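Local coordinates for protein Serpin48 (Tenebrio molitor, PDB 3OZQ) that acts as a highly specific serpin of insect innate immunity, inhibiting the serine protease SPE, at residues A[200-205]-A[268-273]; A[217-222]-A[233-238]. All coordinates share one frame; numbering follows the deposited sequence.

Interactions 1 and 2 both belong to the beta-rich part of the serpin fold, with centres about 16 Å apart and on the same side of the centre of the chain. Residues 217-222 and 233-238 lie in sequence between 200-205 and 268-273, so the hairpin of interaction 2, from sheet B, is nested within the long excursion that interaction 1 closes in sheet C. The two meet directly by apolar packing, Leu268 CD1 lying 4.3 Å from Ile234 CD1. Strand 348-351, which follows the unmodelled residues 337-345 of the reactive-centre region, connects them further: it pairs with strand 260-278 and carries Phe350 against one face of the hairpin.

Interaction 1: residues A[200-205]-A[268-273]; sequences DTMYLD and LPKFKI
Met202 and Thr201 pair with Leu268 and Pro269 in an antiparallel bridge of serpin sheet C, joining strand 196-205 to strand 260-278 just ahead of the interruption at Lys270. Three backbone hydrogen bonds hold it. Met202 and Leu268 form the hydrogen-bonded pair, with Met202 N to Leu268 O at 2.9 Å and Leu268 N to Met202 O at 3.0 Å. The first of these is bent at its acceptor, the donor standing above the carbonyl plane by 46°. Beyond this pair, Lys270 N reaches Asp200 O at 3.1 Å. Thr201 and Pro269, between the Met202–Leu268 pair and the single Lys270-to-Asp200 bond, are a non-hydrogen-bonded pair, CA to CA 3.9 Å; at such a position the backbone N does not bond across to the partner strand, so Pro269 fits without loss of a bond between these two strands.

Apolar packing follows the alternation of the strands. Met202 and Leu268 lie side by side on one face and point the same way. The thioether chain bends at its last torsion (chi3 -65°), carrying the methyl group back over the neighbouring strand, where Met202 CE is 3.8 Å from Leu268 CD2. Phe179 and Glu323 also touch Met202. On the other face Thr201 and Pro269 are neighbours, and Phe189 and Leu375 pack against the proline ring.

At the partly exposed end, the contact between charged residues is made by their aliphatic parts. Lys270 places CG between its backbone N and carbonyl carbon (chi1 56°), which lays the start of the chain against Asp200; its ammonium group forms a salt bridge with Glu323, while Asp200 has a weak, long ion pair with Lys186. Asp200 CB meets Lys270 CG at 3.6 Å.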
loop_
_atom_site.group_PDB
_atom_site.type_symbol
_atom_site.label_atom_id
_atom_site.label_comp_id
_atom_site.label_asym_id
_atom_site.label_seq_id
_atom_site.Cartn_x
_atom_site.Cartn_y
_atom_site.Cartn_z
ATOM N N ASP A 200 -22.176 -7.584 -7.941
ATOM C CA ASP A 200 -21.582 -8.790 -8.491
ATOM C C ASP A 200 -20.779 -9.515 -7.419
ATOM O O ASP A 200 -19.904 -8.925 -6.779
ATOM C CB ASP A 200 -20.691 -8.409 -9.670
ATOM C CG ASP A 200 -21.462 -7.691 -10.765
ATOM O OD1 ASP A 200 -22.532 -8.206 -11.155
ATOM O OD2 ASP A 200 -21.022 -6.606 -11.217
ATOM N N THR A 201 -21.088 -10.793 -7.224
ATOM C CA THR A 201 -20.468 -11.582 -6.180
ATOM C C THR A 201 -19.994 -12.915 -6.756
ATOM O O THR A 201 -20.692 -13.542 -7.552
ATOM C CB THR A 201 -21.450 -11.781 -5.003
ATOM O OG1 THR A 201 -21.774 -10.501 -4.438
ATOM C CG2 THR A 201 -20.848 -12.671 -3.928
ATOM N N MET A 202 -18.791 -13.326 -6.364
ATOM C CA MET A 202 -18.158 -14.536 -6.869
ATOM C C MET A 202 -18.239 -15.635 -5.820
ATOM O O MET A 202 -18.233 -15.350 -4.627
ATOM C CB MET A 202 -16.682 -14.273 -7.198
ATOM C CG MET A 202 -16.395 -12.962 -7.903
ATOM S SD MET A 202 -14.620 -12.781 -8.249
ATOM C CE MET A 202 -13.979 -12.695 -6.581
ATOM N N TYR A 203 -18.281 -16.889 -6.262
ATOM C CA TYR A 203 -18.508 -18.007 -5.352
ATOM C C TYR A 203 -17.521 -19.151 -5.546
ATOM O O TYR A 203 -17.304 -19.617 -6.659
ATOM C CB TYR A 203 -19.965 -18.514 -5.473
ATOM C CG TYR A 203 -20.980 -17.505 -4.992
ATOM C CD1 TYR A 203 -21.468 -17.550 -3.690
ATOM C CD2 TYR A 203 -21.431 -16.491 -5.830
ATOM C CE1 TYR A 203 -22.382 -16.625 -3.239
ATOM C CE2 TYR A 203 -22.342 -15.558 -5.386
ATOM C CZ TYR A 203 -22.811 -15.630 -4.088
ATOM O OH TYR A 203 -23.699 -14.688 -3.640
ATOM N N LEU A 204 -16.932 -19.604 -4.445
ATOM C CA LEU A 204 -16.032 -20.752 -4.463
ATOM C C LEU A 204 -16.352 -21.668 -3.295
ATOM O O LEU A 204 -16.288 -21.249 -2.141
ATOM C CB LEU A 204 -14.575 -20.295 -4.364
ATOM C CG LEU A 204 -13.562 -20.802 -5.388
ATOM C CD1 LEU A 204 -12.140 -20.329 -5.016
ATOM C CD2 LEU A 204 -13.618 -22.307 -5.510
ATOM N N ASP A 205 -16.682 -22.923 -3.598
ATOM C CA ASP A 205 -17.133 -23.872 -2.581
ATOM C C ASP A 205 -16.147 -24.988 -2.256
ATOM O O ASP A 205 -15.283 -25.338 -3.063
ATOM C CB ASP A 205 -18.454 -24.521 -3.005
ATOM C CG ASP A 205 -19.554 -23.512 -3.235
ATOM O OD1 ASP A 205 -19.580 -22.483 -2.524
ATOM O OD2 ASP A 205 -20.392 -23.759 -4.131
ATOM N N LEU A 268 -17.342 -13.740 -2.246
ATOM C CA LEU A 268 -16.555 -12.512 -2.278
ATOM C C LEU A 268 -17.014 -11.662 -3.428
ATOM O O LEU A 268 -16.926 -12.084 -4.571
ATOM C CB LEU A 268 -15.074 -12.839 -2.475
ATOM C CG LEU A 268 -14.123 -11.636 -2.470
ATOM C CD1 LEU A 268 -13.982 -11.126 -1.049
ATOM C CD2 LEU A 268 -12.778 -12.040 -3.047
ATOM N N PRO A 269 -17.496 -10.451 -3.130
ATOM C CA PRO A 269 -17.857 -9.491 -4.171
ATOM C C PRO A 269 -16.642 -9.141 -5.011
ATOM O O PRO A 269 -15.504 -9.123 -4.503
ATOM C CB PRO A 269 -18.271 -8.243 -3.379
ATOM C CG PRO A 269 -18.513 -8.712 -1.981
ATOM C CD PRO A 269 -17.614 -9.888 -1.776
ATOM N N LYS A 270 -16.852 -8.831 -6.280
ATOM C CA LYS A 270 -15.758 -8.194 -6.994
ATOM C C LYS A 270 -15.680 -6.731 -6.567
ATOM O O LYS A 270 -16.679 -6.121 -6.197
ATOM C CB LYS A 270 -15.880 -8.367 -8.507
ATOM C CG LYS A 270 -17.175 -7.883 -9.119
ATOM C CD LYS A 270 -17.202 -8.239 -10.593
ATOM C CE LYS A 270 -16.815 -9.689 -10.797
ATOM N NZ LYS A 270 -16.375 -9.919 -12.201
ATOM N N PHE A 271 -14.478 -6.170 -6.564
ATOM C CA PHE A 271 -14.341 -4.789 -6.153
ATOM C C PHE A 271 -13.140 -4.111 -6.785
ATOM O O PHE A 271 -12.131 -4.741 -7.087
ATOM C CB PHE A 271 -14.339 -4.632 -4.621
ATOM C CG PHE A 271 -13.200 -5.343 -3.912
ATOM C CD1 PHE A 271 -13.334 -6.659 -3.492
ATOM C CD2 PHE A 271 -12.013 -4.681 -3.637
ATOM C CE1 PHE A 271 -12.302 -7.308 -2.822
ATOM C CE2 PHE A 271 -10.978 -5.326 -2.962
ATOM C CZ PHE A 271 -11.118 -6.641 -2.562
ATOM N N LYS A 272 -13.292 -2.821 -7.020
ATOM C CA LYS A 272 -12.210 -2.007 -7.532
ATOM C C LYS A 272 -12.122 -0.799 -6.632
ATOM O O LYS A 272 -13.150 -0.221 -6.260
ATOM C CB LYS A 272 -12.494 -1.593 -8.976
ATOM C CG LYS A 272 -11.284 -1.013 -9.679
ATOM C CD LYS A 272 -11.534 -0.839 -11.172
ATOM C CE LYS A 272 -10.534 0.129 -11.786
ATOM N NZ LYS A 272 -10.869 0.464 -13.206
ATOM N N ILE A 273 -10.901 -0.439 -6.243
ATOM C CA ILE A 273 -10.671 0.752 -5.441
ATOM C C ILE A 273 -9.487 1.553 -5.973
ATOM O O ILE A 273 -8.444 0.989 -6.306
ATOM C CB ILE A 273 -10.358 0.420 -3.968
ATOM C CG1 ILE A 273 -11.409 -0.541 -3.382
ATOM C CG2 ILE A 273 -10.211 1.723 -3.163
ATOM C CD1 ILE A 273 -11.042 -1.107 -1.985
#

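Interaction 2: residues A[217-222]-A[233-238]; sequences LDAKLL and TIVLSN
Asn238 lays its amide across the carboxylate of Asp218 at the open end of a beta hairpin, strands 219-225 and 231-237 of serpin sheet B. The two flat groups are turned 60° against each other. Asn238 ND2 donates to Asp218 OD1 at 2.6 Å, a nearly straight bond that leaves in the amide plane but arrives above the carboxylate plane. Asp218 holds CG anti to its backbone nitrogen (chi1 -167°), bringing OD1 to the amide. A second grip comes from the backbone, Asn238 N to Asp218 O at 2.9 Å, and a water accepts from ND2 while donating to Ala219 O, so the amide nitrogen serves both the carboxylate and the water. The amide oxygen instead lies against the lysine chain, Asn238 OD1 being 3.6 Å from Lys220 CG; the extended chain carries the ammonium group on to a hydrogen bond with the backbone O of Gln349. Asp218 and Ala219 both face Cys214 on strand 207-214, forming a G1 beta bulge.

Further in, the strands run antiparallel, with 161° between their directions. Lys220 and Leu236 exchange a pair of bonds, Lys220 N to Leu236 O at 2.7 Å and Leu236 N to Lys220 O at 2.8 Å, and Leu222 and Ile234 repeat the pattern.

The side chains divide between two faces. Lys220, Leu222, Ile234 and Leu236 all touch Phe350. Ala219, Leu221, Val235 and Ser237 lie on the other face, where Leu246 of helix 243-248 packs on Ala219, Val235 and Ser237. Here Leu221 and Val235 run alongside each other, and their touching branches are Leu221 CD2 and Val235 CG2, 3.9 Å apart.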
loop_
_atom_site.group_PDB
_atom_site.type_symbol
_atom_site.label_atom_id
_atom_site.label_comp_id
_atom_site.label_asym_id
_atom_site.label_seq_id
_atom_site.Cartn_x
_atom_site.Cartn_y
_atom_site.Cartn_z
ATOM N N LEU A 217 -11.880 -10.306 18.763
ATOM C CA LEU A 217 -12.328 -9.366 17.740
ATOM C C LEU A 217 -13.761 -9.572 17.299
ATOM O O LEU A 217 -14.327 -8.709 16.627
ATOM C CB LEU A 217 -11.409 -9.426 16.519
ATOM C CG LEU A 217 -10.099 -8.681 16.766
ATOM C CD1 LEU A 217 -9.087 -8.944 15.655
ATOM C CD2 LEU A 217 -10.385 -7.188 16.941
ATOM N N ASP A 218 -14.342 -10.708 17.682
ATOM C CA ASP A 218 -15.643 -11.123 17.169
ATOM C C ASP A 218 -15.668 -10.980 15.652
ATOM O O ASP A 218 -16.529 -10.307 15.082
ATOM C CB ASP A 218 -16.793 -10.341 17.812
ATOM C CG ASP A 218 -18.164 -10.970 17.521
ATOM O OD1 ASP A 218 -18.209 -12.171 17.174
ATOM O OD2 ASP A 218 -19.194 -10.265 17.629
ATOM N N ALA A 219 -14.711 -11.628 15.006
ATOM C CA ALA A 219 -14.619 -11.586 13.561
ATOM C C ALA A 219 -14.049 -12.900 13.058
ATOM O O ALA A 219 -13.566 -13.720 13.832
ATOM C CB ALA A 219 -13.740 -10.419 13.124
ATOM N N LYS A 220 -14.126 -13.097 11.752
ATOM C CA LYS A 220 -13.513 -14.244 11.109
ATOM C C LYS A 220 -12.479 -13.705 10.138
ATOM O O LYS A 220 -12.646 -12.613 9.605
ATOM C CB LYS A 220 -14.554 -15.036 10.324
ATOM C CG LYS A 220 -15.593 -15.774 11.152
ATOM C CD LYS A 220 -16.456 -16.625 10.225
ATOM C CE LYS A 220 -17.597 -17.340 10.960
ATOM N NZ LYS A 220 -18.740 -17.645 10.035
ATOM N N LEU A 221 -11.428 -14.484 9.901
ATOM C CA LEU A 221 -10.370 -14.106 8.979
ATOM C C LEU A 221 -10.162 -15.231 8.000
ATOM O O LEU A 221 -10.144 -16.401 8.380
ATOM C CB LEU A 221 -9.047 -13.855 9.710
ATOM C CG LEU A 221 -9.017 -12.782 10.793
ATOM C CD1 LEU A 221 -9.345 -13.389 12.137
ATOM C CD2 LEU A 221 -7.644 -12.134 10.818
ATOM N N LEU A 222 -10.010 -14.873 6.737
ATOM C CA LEU A 222 -9.813 -15.846 5.683
ATOM C C LEU A 222 -8.661 -15.399 4.819
ATOM O O LEU A 222 -8.628 -14.262 4.374
ATOM C CB LEU A 222 -11.056 -15.938 4.811
ATOM C CG LEU A 222 -10.872 -16.765 3.541
ATOM C CD1 LEU A 222 -10.758 -18.227 3.882
ATOM C CD2 LEU A 222 -12.032 -16.540 2.583
ATOM N N THR A 233 -5.934 -11.336 2.466
ATOM C CA THR A 233 -6.603 -11.680 3.715
ATOM C C THR A 233 -7.798 -10.754 3.969
ATOM O O THR A 233 -7.639 -9.531 3.989
ATOM C CB THR A 233 -5.633 -11.570 4.926
ATOM O OG1 THR A 233 -4.594 -12.560 4.826
ATOM C CG2 THR A 233 -6.378 -11.749 6.241
ATOM N N ILE A 234 -8.981 -11.347 4.164
ATOM C CA ILE A 234 -10.186 -10.596 4.516
ATOM C C ILE A 234 -10.405 -10.715 6.014
ATOM O O ILE A 234 -10.307 -11.807 6.569
ATOM C CB ILE A 234 -11.449 -11.180 3.814
ATOM C CG1 ILE A 234 -11.195 -11.395 2.320
ATOM C CG2 ILE A 234 -12.674 -10.316 4.069
ATOM C CD1 ILE A 234 -10.769 -10.154 1.609
ATOM N N VAL A 235 -10.682 -9.597 6.667
ATOM C CA VAL A 235 -11.073 -9.595 8.067
ATOM C C VAL A 235 -12.538 -9.187 8.139
ATOM O O VAL A 235 -12.893 -8.036 7.870
ATOM C CB VAL A 235 -10.218 -8.643 8.919
ATOM C CG1 VAL A 235 -10.638 -8.732 10.382
ATOM C CG2 VAL A 235 -8.733 -8.969 8.765
ATOM N N LEU A 236 -13.379 -10.155 8.499
ATOM C CA LEU A 236 -14.823 -10.022 8.419
ATOM C C LEU A 236 -15.461 -10.045 9.803
ATOM O O LEU A 236 -15.421 -11.058 10.483
ATOM C CB LEU A 236 -15.369 -11.180 7.596
ATOM C CG LEU A 236 -16.865 -11.192 7.323
ATOM C CD1 LEU A 236 -17.257 -9.948 6.525
ATOM C CD2 LEU A 236 -17.252 -12.472 6.585
ATOM N N SER A 237 -16.041 -8.926 10.227
ATOM C CA SER A 237 -16.700 -8.902 11.526
ATOM C C SER A 237 -17.922 -9.818 11.525
ATOM O O SER A 237 -18.613 -9.961 10.508
ATOM C CB SER A 237 -17.082 -7.484 11.935
ATOM O OG SER A 237 -18.040 -6.920 11.056
ATOM N N ASN A 238 -18.174 -10.451 12.668
ATOM C CA ASN A 238 -19.313 -11.360 12.797
ATOM C C ASN A 238 -20.643 -10.631 12.676
ATOM O O ASN A 238 -21.623 -11.189 12.195
ATOM C CB ASN A 238 -19.237 -12.164 14.101
ATOM C CG ASN A 238 -18.266 -13.330 14.008
ATOM O OD1 ASN A 238 -18.135 -13.959 12.952
ATOM N ND2 ASN A 238 -17.576 -13.624 15.110
HETATM O O HOH W 1 -15.867 -15.803 14.842
#